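PDB 3ISP: HTH-type transcriptional regulator LysG from Mycobacterium tuberculosis, which probably activates expression of the exporter LysE and represses its own gene, acting as a DNA-binding homodimer of the LysR family. Local coordinates for residues V145-N150 / V264-Q269; V157-E162 / T284-A289. All blocks are in the same frame, centred on the assembly; numbering follows the deposited sequence.

Contact 1 (V145-N150 / V264-Q269); sequences VTTERN and VPLYWQ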
ATOM      1  N   VAL A 145      13.222 -20.751   0.520  1.00 42.12           N
ATOM      2  CA  VAL A 145      14.525 -20.190   0.835  1.00 42.17           C
ATOM      3  C   VAL A 145      14.325 -18.686   1.066  1.00 45.36           C
ATOM      4  O   VAL A 145      13.853 -17.983   0.188  1.00 47.56           O
ATOM      5  CB  VAL A 145      15.538 -20.449  -0.294  1.00 42.67           C
ATOM      6  CG1 VAL A 145      16.857 -19.768  -0.000  1.00 43.72           C
ATOM      7  CG2 VAL A 145      15.740 -21.944  -0.489  1.00 41.86           C
ATOM      8  N   THR A 146      14.658 -18.203   2.257  1.00 43.28           N
ATOM      9  CA  THR A 146      14.385 -16.823   2.629  1.00 47.29           C
ATOM     10  C   THR A 146      15.516 -16.269   3.478  1.00 47.46           C
ATOM     11  O   THR A 146      16.280 -17.024   4.059  1.00 46.70           O
ATOM     12  CB  THR A 146      13.083 -16.719   3.450  1.00 56.32           C
ATOM     13  OG1 THR A 146      12.916 -15.379   3.937  1.00 53.86           O
ATOM     14  CG2 THR A 146      13.129 -17.670   4.637  1.00 49.68           C
ATOM     15  N   THR A 147      15.628 -14.948   3.551  1.00 50.22           N
ATOM     16  CA  THR A 147      16.680 -14.338   4.357  1.00 50.65           C
ATOM     17  C   THR A 147      16.172 -14.212   5.768  1.00 55.23           C
ATOM     18  O   THR A 147      16.844 -13.653   6.630  1.00 61.12           O
ATOM     19  CB  THR A 147      17.097 -12.932   3.848  1.00 56.73           C
ATOM     20  OG1 THR A 147      15.950 -12.070   3.781  1.00 54.65           O
ATOM     21  CG2 THR A 147      17.783 -13.016   2.468  1.00 44.51           C
ATOM     22  N   GLU A 148      14.975 -14.749   5.985  1.00 55.72           N
ATOM     23  CA  GLU A 148      14.272 -14.636   7.254  1.00 54.27           C
ATOM     24  C   GLU A 148      14.663 -15.707   8.243  1.00 53.52           C
ATOM     25  O   GLU A 148      14.346 -16.879   8.051  1.00 52.36           O
ATOM     26  CB  GLU A 148      12.768 -14.751   7.025  1.00 61.00           C
ATOM     27  CG  GLU A 148      11.954 -14.596   8.293  1.00 57.02           C
ATOM     28  CD  GLU A 148      11.895 -13.154   8.742  1.00 69.56           C
ATOM     29  OE1 GLU A 148      11.359 -12.315   7.970  1.00 73.84           O
ATOM     30  OE2 GLU A 148      12.389 -12.861   9.855  1.00 68.80           O
ATOM     31  N   ARG A 149      15.308 -15.296   9.326  1.00 55.97           N
ATOM     32  CA  ARG A 149      15.639 -16.216  10.410  1.00 58.88           C
ATOM     33  C   ARG A 149      14.429 -16.598  11.278  1.00 60.86           C
ATOM     34  O   ARG A 149      14.324 -17.739  11.733  1.00 62.49           O
ATOM     35  CB  ARG A 149      16.753 -15.630  11.281  1.00 56.85           C
ATOM     36  CG  ARG A 149      16.938 -16.342  12.592  1.00 60.24           C
ATOM     37  CD  ARG A 149      18.033 -15.713  13.424  1.00 65.60           C
ATOM     38  NE  ARG A 149      19.342 -16.252  13.077  1.00 77.57           N
ATOM     39  CZ  ARG A 149      20.367 -16.324  13.920  1.00 86.69           C
ATOM     40  NH1 ARG A 149      20.224 -15.895  15.172  1.00 92.47           N
ATOM     41  NH2 ARG A 149      21.527 -16.835  13.517  1.00 80.01           N
ATOM     42  N   ASN A 150      13.524 -15.652  11.515  1.00 63.03           N
ATOM     43  CA  ASN A 150      12.386 -15.900  12.410  1.00 66.83           C
ATOM     44  C   ASN A 150      11.386 -16.882  11.815  1.00 64.63           C
ATOM     45  O   ASN A 150      11.016 -16.764  10.654  1.00 70.50           O
ATOM     46  CB  ASN A 150      11.680 -14.591  12.802  1.00 64.92           C
ATOM     47  CG  ASN A 150      12.487 -13.751  13.802  1.00 78.41           C
ATOM     48  OD1 ASN A 150      13.471 -14.219  14.407  1.00 68.12           O
ATOM     49  ND2 ASN A 150      12.065 -12.500  13.982  1.00 79.00           N
ATOM     50  N   VAL A 264      25.210 -12.762   4.002  1.00 53.55           N
ATOM     51  CA  VAL A 264      23.787 -12.765   4.285  1.00 53.70           C
ATOM     52  C   VAL A 264      23.388 -14.181   4.632  1.00 50.02           C
ATOM     53  O   VAL A 264      23.467 -15.069   3.794  1.00 52.50           O
ATOM     54  CB  VAL A 264      22.977 -12.276   3.066  1.00 52.78           C
ATOM     55  CG1 VAL A 264      21.598 -11.789   3.491  1.00 47.27           C
ATOM     56  CG2 VAL A 264      23.725 -11.162   2.364  1.00 50.97           C
ATOM     57  N   PRO A 265      22.999 -14.409   5.888  1.00 54.92           N
ATOM     58  CA  PRO A 265      22.493 -15.726   6.275  1.00 50.82           C
ATOM     59  C   PRO A 265      21.249 -16.069   5.472  1.00 50.49           C
ATOM     60  O   PRO A 265      20.344 -15.241   5.362  1.00 53.24           O
ATOM     61  CB  PRO A 265      22.105 -15.529   7.741  1.00 50.45           C
ATOM     62  CG  PRO A 265      22.907 -14.393   8.208  1.00 49.77           C
ATOM     63  CD  PRO A 265      23.063 -13.483   7.031  1.00 55.32           C
ATOM     64  N   LEU A 266      21.218 -17.267   4.905  1.00 48.50           N
ATOM     65  CA  LEU A 266      19.995 -17.821   4.349  1.00 47.25           C
ATOM     66  C   LEU A 266      19.385 -18.858   5.306  1.00 51.22           C
ATOM     67  O   LEU A 266      20.079 -19.399   6.179  1.00 50.02           O
ATOM     68  CB  LEU A 266      20.274 -18.463   3.007  1.00 45.09           C
ATOM     69  CG  LEU A 266      20.686 -17.497   1.895  1.00 46.90           C
ATOM     70  CD1 LEU A 266      21.023 -18.277   0.644  1.00 45.88           C
ATOM     71  CD2 LEU A 266      19.593 -16.492   1.623  1.00 43.57           C
ATOM     72  N   TYR A 267      18.089 -19.115   5.134  1.00 46.66           N
ATOM     73  CA  TYR A 267      17.362 -20.120   5.896  1.00 44.63           C
ATOM     74  C   TYR A 267      16.401 -20.894   4.999  1.00 44.77           C
ATOM     75  O   TYR A 267      15.840 -20.339   4.070  1.00 48.26           O
ATOM     76  CB  TYR A 267      16.587 -19.443   7.020  1.00 44.26           C
ATOM     77  CG  TYR A 267      17.480 -18.640   7.921  1.00 47.51           C
ATOM     78  CD1 TYR A 267      18.035 -19.208   9.061  1.00 47.12           C
ATOM     79  CD2 TYR A 267      17.792 -17.327   7.622  1.00 48.81           C
ATOM     80  CE1 TYR A 267      18.866 -18.493   9.881  1.00 49.16           C
ATOM     81  CE2 TYR A 267      18.622 -16.594   8.442  1.00 53.60           C
ATOM     82  CZ  TYR A 267      19.162 -17.185   9.573  1.00 55.84           C
ATOM     83  OH  TYR A 267      20.005 -16.465  10.390  1.00 57.26           O
ATOM     84  N   TRP A 268      16.211 -22.177   5.267  1.00 44.19           N
ATOM     85  CA  TRP A 268      15.131 -22.903   4.624  1.00 44.27           C
ATOM     86  C   TRP A 268      13.984 -23.061   5.622  1.00 48.95           C
ATOM     87  O   TRP A 268      14.093 -23.815   6.586  1.00 48.60           O
ATOM     88  CB  TRP A 268      15.616 -24.254   4.091  1.00 44.07           C
ATOM     89  CG  TRP A 268      14.523 -25.252   3.770  1.00 49.00           C
ATOM     90  CD1 TRP A 268      14.113 -26.290   4.555  1.00 56.42           C
ATOM     91  CD2 TRP A 268      13.711 -25.312   2.584  1.00 49.62           C
ATOM     92  NE1 TRP A 268      13.098 -26.983   3.941  1.00 55.40           N
ATOM     93  CE2 TRP A 268      12.840 -26.405   2.727  1.00 48.70           C
ATOM     94  CE3 TRP A 268      13.643 -24.553   1.416  1.00 48.58           C
ATOM     95  CZ2 TRP A 268      11.913 -26.751   1.750  1.00 50.57           C
ATOM     96  CZ3 TRP A 268      12.724 -24.902   0.448  1.00 46.21           C
ATOM     97  CH2 TRP A 268      11.871 -25.982   0.620  1.00 48.54           C
ATOM     98  N   GLN A 269      12.903 -22.314   5.402  1.00 47.91           N
ATOM     99  CA  GLN A 269      11.685 -22.438   6.199  1.00 51.07           C
ATOM    100  C   GLN A 269      10.648 -23.323   5.500  1.00 56.71           C
ATOM    101  O   GLN A 269      10.342 -23.110   4.326  1.00 55.79           O
ATOM    102  CB  GLN A 269      11.084 -21.061   6.495  1.00 42.50           C
ATOM    103  CG  GLN A 269      11.967 -20.228   7.381  1.00 47.94           C
ATOM    104  CD  GLN A 269      11.224 -19.180   8.186  1.00 54.16           C
ATOM    105  OE1 GLN A 269      10.138 -19.428   8.708  1.00 58.50           O
ATOM    106  NE2 GLN A 269      11.832 -18.014   8.328  1.00 53.78           N
TER
HETATM  107  O   HOH W   1      22.317 -18.484  11.061  1.00 71.43           O

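Contact 2 (V157-E162 / T284-A289); sequences VHPLGE and TVRAAA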
ATOM      1  N   VAL A 157      12.342 -23.702  10.923  1.00 53.53           N
ATOM      2  CA  VAL A 157      13.442 -22.951  10.333  1.00 51.52           C
ATOM      3  C   VAL A 157      14.728 -23.771  10.301  1.00 53.59           C
ATOM      4  O   VAL A 157      15.163 -24.281  11.335  1.00 50.37           O
ATOM      5  CB  VAL A 157      13.728 -21.697  11.154  1.00 54.11           C
ATOM      6  CG1 VAL A 157      15.020 -21.061  10.706  1.00 51.32           C
ATOM      7  CG2 VAL A 157      12.566 -20.724  11.067  1.00 53.20           C
ATOM      8  N   HIS A 158      15.325 -23.882   9.114  1.00 51.05           N
ATOM      9  CA  HIS A 158      16.624 -24.539   8.928  1.00 53.74           C
ATOM     10  C   HIS A 158      17.689 -23.591   8.368  1.00 55.23           C
ATOM     11  O   HIS A 158      17.513 -23.003   7.298  1.00 49.85           O
ATOM     12  CB  HIS A 158      16.504 -25.699   7.951  1.00 54.44           C
ATOM     13  CG  HIS A 158      15.571 -26.776   8.395  1.00 58.70           C
ATOM     14  ND1 HIS A 158      14.247 -26.815   8.018  1.00 56.56           N
ATOM     15  CD2 HIS A 158      15.776 -27.872   9.162  1.00 55.42           C
ATOM     16  CE1 HIS A 158      13.675 -27.884   8.538  1.00 57.39           C
ATOM     17  NE2 HIS A 158      14.583 -28.544   9.232  1.00 55.87           N
ATOM     18  N   PRO A 159      18.819 -23.457   9.070  1.00 57.37           N
ATOM     19  CA  PRO A 159      19.871 -22.608   8.510  1.00 46.70           C
ATOM     20  C   PRO A 159      20.502 -23.326   7.350  1.00 50.16           C
ATOM     21  O   PRO A 159      20.609 -24.551   7.368  1.00 53.50           O
ATOM     22  CB  PRO A 159      20.865 -22.478   9.659  1.00 50.93           C
ATOM     23  CG  PRO A 159      20.089 -22.878  10.887  1.00 56.00           C
ATOM     24  CD  PRO A 159      19.151 -23.929  10.421  1.00 50.96           C
ATOM     25  N   LEU A 160      20.903 -22.572   6.335  1.00 53.80           N
ATOM     26  CA  LEU A 160      21.453 -23.163   5.128  1.00 51.21           C
ATOM     27  C   LEU A 160      22.921 -22.798   4.972  1.00 53.37           C
ATOM     28  O   LEU A 160      23.660 -23.489   4.274  1.00 52.84           O
ATOM     29  CB  LEU A 160      20.671 -22.672   3.921  1.00 46.89           C
ATOM     30  CG  LEU A 160      19.264 -23.238   3.766  1.00 45.48           C
ATOM     31  CD1 LEU A 160      18.523 -22.407   2.740  1.00 51.34           C
ATOM     32  CD2 LEU A 160      19.316 -24.684   3.334  1.00 45.51           C
ATOM     33  N   GLY A 161      23.327 -21.726   5.657  1.00 49.49           N
ATOM     34  CA  GLY A 161      24.628 -21.108   5.484  1.00 49.07           C
ATOM     35  C   GLY A 161      24.481 -19.631   5.150  1.00 48.49           C
ATOM     36  O   GLY A 161      23.401 -19.073   5.217  1.00 47.82           O
ATOM     37  N   GLU A 162      25.573 -18.979   4.785  1.00 56.04           N
ATOM     38  CA  GLU A 162      25.487 -17.596   4.319  1.00 56.14           C
ATOM     39  C   GLU A 162      25.969 -17.454   2.876  1.00 50.77           C
ATOM     40  O   GLU A 162      26.867 -18.184   2.435  1.00 48.46           O
ATOM     41  CB  GLU A 162      26.275 -16.672   5.242  1.00 54.75           C
ATOM     42  CG  GLU A 162      25.863 -16.784   6.686  1.00 56.06           C
ATOM     43  CD  GLU A 162      26.697 -15.901   7.589  1.00 68.46           C
ATOM     44  OE1 GLU A 162      27.770 -15.425   7.131  1.00 59.16           O
ATOM     45  OE2 GLU A 162      26.274 -15.693   8.755  1.00 72.51           O
ATOM     46  N   THR A 284      17.232 -32.301   0.272  1.00 49.35           N
ATOM     47  CA  THR A 284      17.753 -31.858  -1.001  1.00 48.60           C
ATOM     48  C   THR A 284      18.141 -30.377  -0.964  1.00 49.66           C
ATOM     49  O   THR A 284      19.253 -30.014  -1.328  1.00 48.33           O
ATOM     50  CB  THR A 284      16.746 -32.141  -2.090  1.00 47.74           C
ATOM     51  OG1 THR A 284      16.595 -33.559  -2.194  1.00 55.40           O
ATOM     52  CG2 THR A 284      17.220 -31.576  -3.416  1.00 47.22           C
ATOM     53  N   VAL A 285      17.237 -29.528  -0.499  1.00 46.93           N
ATOM     54  CA  VAL A 285      17.557 -28.127  -0.371  1.00 46.48           C
ATOM     55  C   VAL A 285      18.802 -27.932   0.479  1.00 45.99           C
ATOM     56  O   VAL A 285      19.711 -27.231   0.081  1.00 50.72           O
ATOM     57  CB  VAL A 285      16.376 -27.322   0.196  1.00 49.35           C
ATOM     58  CG1 VAL A 285      16.821 -25.920   0.588  1.00 46.35           C
ATOM     59  CG2 VAL A 285      15.239 -27.278  -0.823  1.00 46.71           C
ATOM     60  N   ARG A 286      18.851 -28.562   1.644  1.00 50.85           N
ATOM     61  CA  ARG A 286      20.000 -28.425   2.535  1.00 53.22           C
ATOM     62  C   ARG A 286      21.324 -28.840   1.884  1.00 52.87           C
ATOM     63  O   ARG A 286      22.359 -28.202   2.085  1.00 50.66           O
ATOM     64  CB  ARG A 286      19.773 -29.216   3.823  1.00 57.11           C
ATOM     65  CG  ARG A 286      19.363 -28.355   5.007  1.00 65.47           C
ATOM     66  CD  ARG A 286      19.218 -29.156   6.305  1.00 70.29           C
ATOM     67  NE  ARG A 286      19.178 -28.256   7.458  1.00 79.10           N
ATOM     68  CZ  ARG A 286      18.724 -28.589   8.665  1.00 86.68           C
ATOM     69  NH1 ARG A 286      18.261 -29.815   8.887  1.00 85.54           N
ATOM     70  NH2 ARG A 286      18.725 -27.693   9.654  1.00 76.85           N
ATOM     71  N   ALA A 287      21.278 -29.911   1.102  1.00 49.37           N
ATOM     72  CA  ALA A 287      22.465 -30.431   0.444  1.00 44.47           C
ATOM     73  C   ALA A 287      22.880 -29.553  -0.733  1.00 51.50           C
ATOM     74  O   ALA A 287      24.062 -29.419  -1.035  1.00 58.59           O
ATOM     75  CB  ALA A 287      22.228 -31.850  -0.008  1.00 34.27           C
ATOM     76  N   ALA A 288      21.906 -28.957  -1.403  1.00 49.54           N
ATOM     77  CA  ALA A 288      22.202 -28.084  -2.520  1.00 47.48           C
ATOM     78  C   ALA A 288      22.950 -26.852  -2.009  1.00 52.06           C
ATOM     79  O   ALA A 288      23.670 -26.168  -2.759  1.00 48.67           O
ATOM     80  CB  ALA A 288      20.926 -27.688  -3.229  1.00 48.94           C
ATOM     81  N   ALA A 289      22.794 -26.575  -0.722  1.00 46.79           N
ATOM     82  CA  ALA A 289      23.418 -25.401  -0.139  1.00 49.25           C
ATOM     83  C   ALA A 289      24.720 -25.719   0.608  1.00 53.85           C
ATOM     84  O   ALA A 289      25.277 -24.850   1.280  1.00 50.57           O
ATOM     85  CB  ALA A 289      22.446 -24.692   0.775  1.00 49.73           C
TER

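Contact 1 (V145-N150 / V264-Q269)
Val145 sits in a non-hydrogen-bonded antiparallel pair with Trp268, its CG2 meeting the edge of the indole at CE3, 3.9 Å away and near the ring plane. The indole itself is fixed by a hydrogen bond from Trp268 NE1 to Thr282. Thr146 and Tyr267 form the hydrogen-bonded pair that follows: Thr146 N to Tyr267 O and Tyr267 N to Thr146 O are both 3.0 Å. Thr146 OG1, anti to its own backbone N (chi1 173°), is turned toward the chain ahead and accepts from Glu148 N, an ST turn that starts the departure from the strand. Thr147 stays close through CG2, which lies 4.0 Å from Leu266 CD2. Glu148 O and Asn150 O are then gathered by one amide nitrogen: Gln269 NE2 donates to each at 2.8 Å, standing above both carbonyl planes, while Gln269 OE1 is engaged by the backbone N of Val152. Between them, Arg149 lies over a face of the Tyr267 ring, with CA 3.6 Å from the ring centroid in a CH-pi contact. Its side chain then bends at chi3 (-86°), bringing NE to Tyr267 OH at 2.8 Å, with the guanidinium nearly perpendicular to the ring. A water joins Arg149 NH2 to the same hydroxyl. Two side chains of strand 255-271 thus hold the loop that leaves strand 143-146, at an antiparallel pairing inside the mixed sheet of the periplasmic-binding-protein-like regulatory domain characteristic of LysR regulators.

Contact 2 (V157-E162 / T284-A289)
Helix-on-sheet packing in the LysR substrate-binding domain brings the end of helix 276-288 against strand 155-169, with Leu160 as the main apolar link. The two segments run nearly parallel, their axes 17° apart and 8.7 Å at closest approach. With CG anti to its carbonyl carbon (chi1 -72°), Leu160 swings its CD2 branch over to the helix. That methyl is 3.9 Å from Val285 CG1, 3.9 Å from Arg286 CA and 4.0 Å from Ala289 CB, so a single methyl touches three residues from the last part of the helix and its exit. Val285 and Leu160 also both rest on Trp268, which ties this apolar patch to the adjacent strand 255-271. Such a layer, a helix laid along a mixed sheet, belongs to the alpha/beta architecture of the periplasmic-binding-protein clan. Toward the exposed margin the character of the contact changes. The side chain of Arg286, extended from CG to NE, crosses that of His158 at about a right angle. Ring and guanidinium planes are 81° apart, and the imidazole presents its CD2 edge, not its ring face, to one face of the guanidinium near NH2, so the pair is a packing contact and not a cation-pi stack. Pro159 adds its CD at the guanidinium edge, 3.9 Å from Arg286 NH2, and lies alongside the arginine.

Contacts 1 and 2 have centres about 9 Å apart in the same regulatory domain, and meet through neighbouring antiparallel strands 255-271 and 155-169. The backbone pairing there probably includes hydrogen bonds from Trp268 N to His158 O and from Leu266 N to Gly161 O. Along the chain the segments alternate: 145-150, 157-162, 264-269, then 284-289. Strand 143-146 leads into strand 155-169, and strand 255-271 into helix 276-288, so each contact joins one element of the earlier pair to one of the later pair across more than 110 residues. Late elements of the chain thereby complete the sheet and its helical layer, with strand 255-271 lying between strands 143-146 and 155-169.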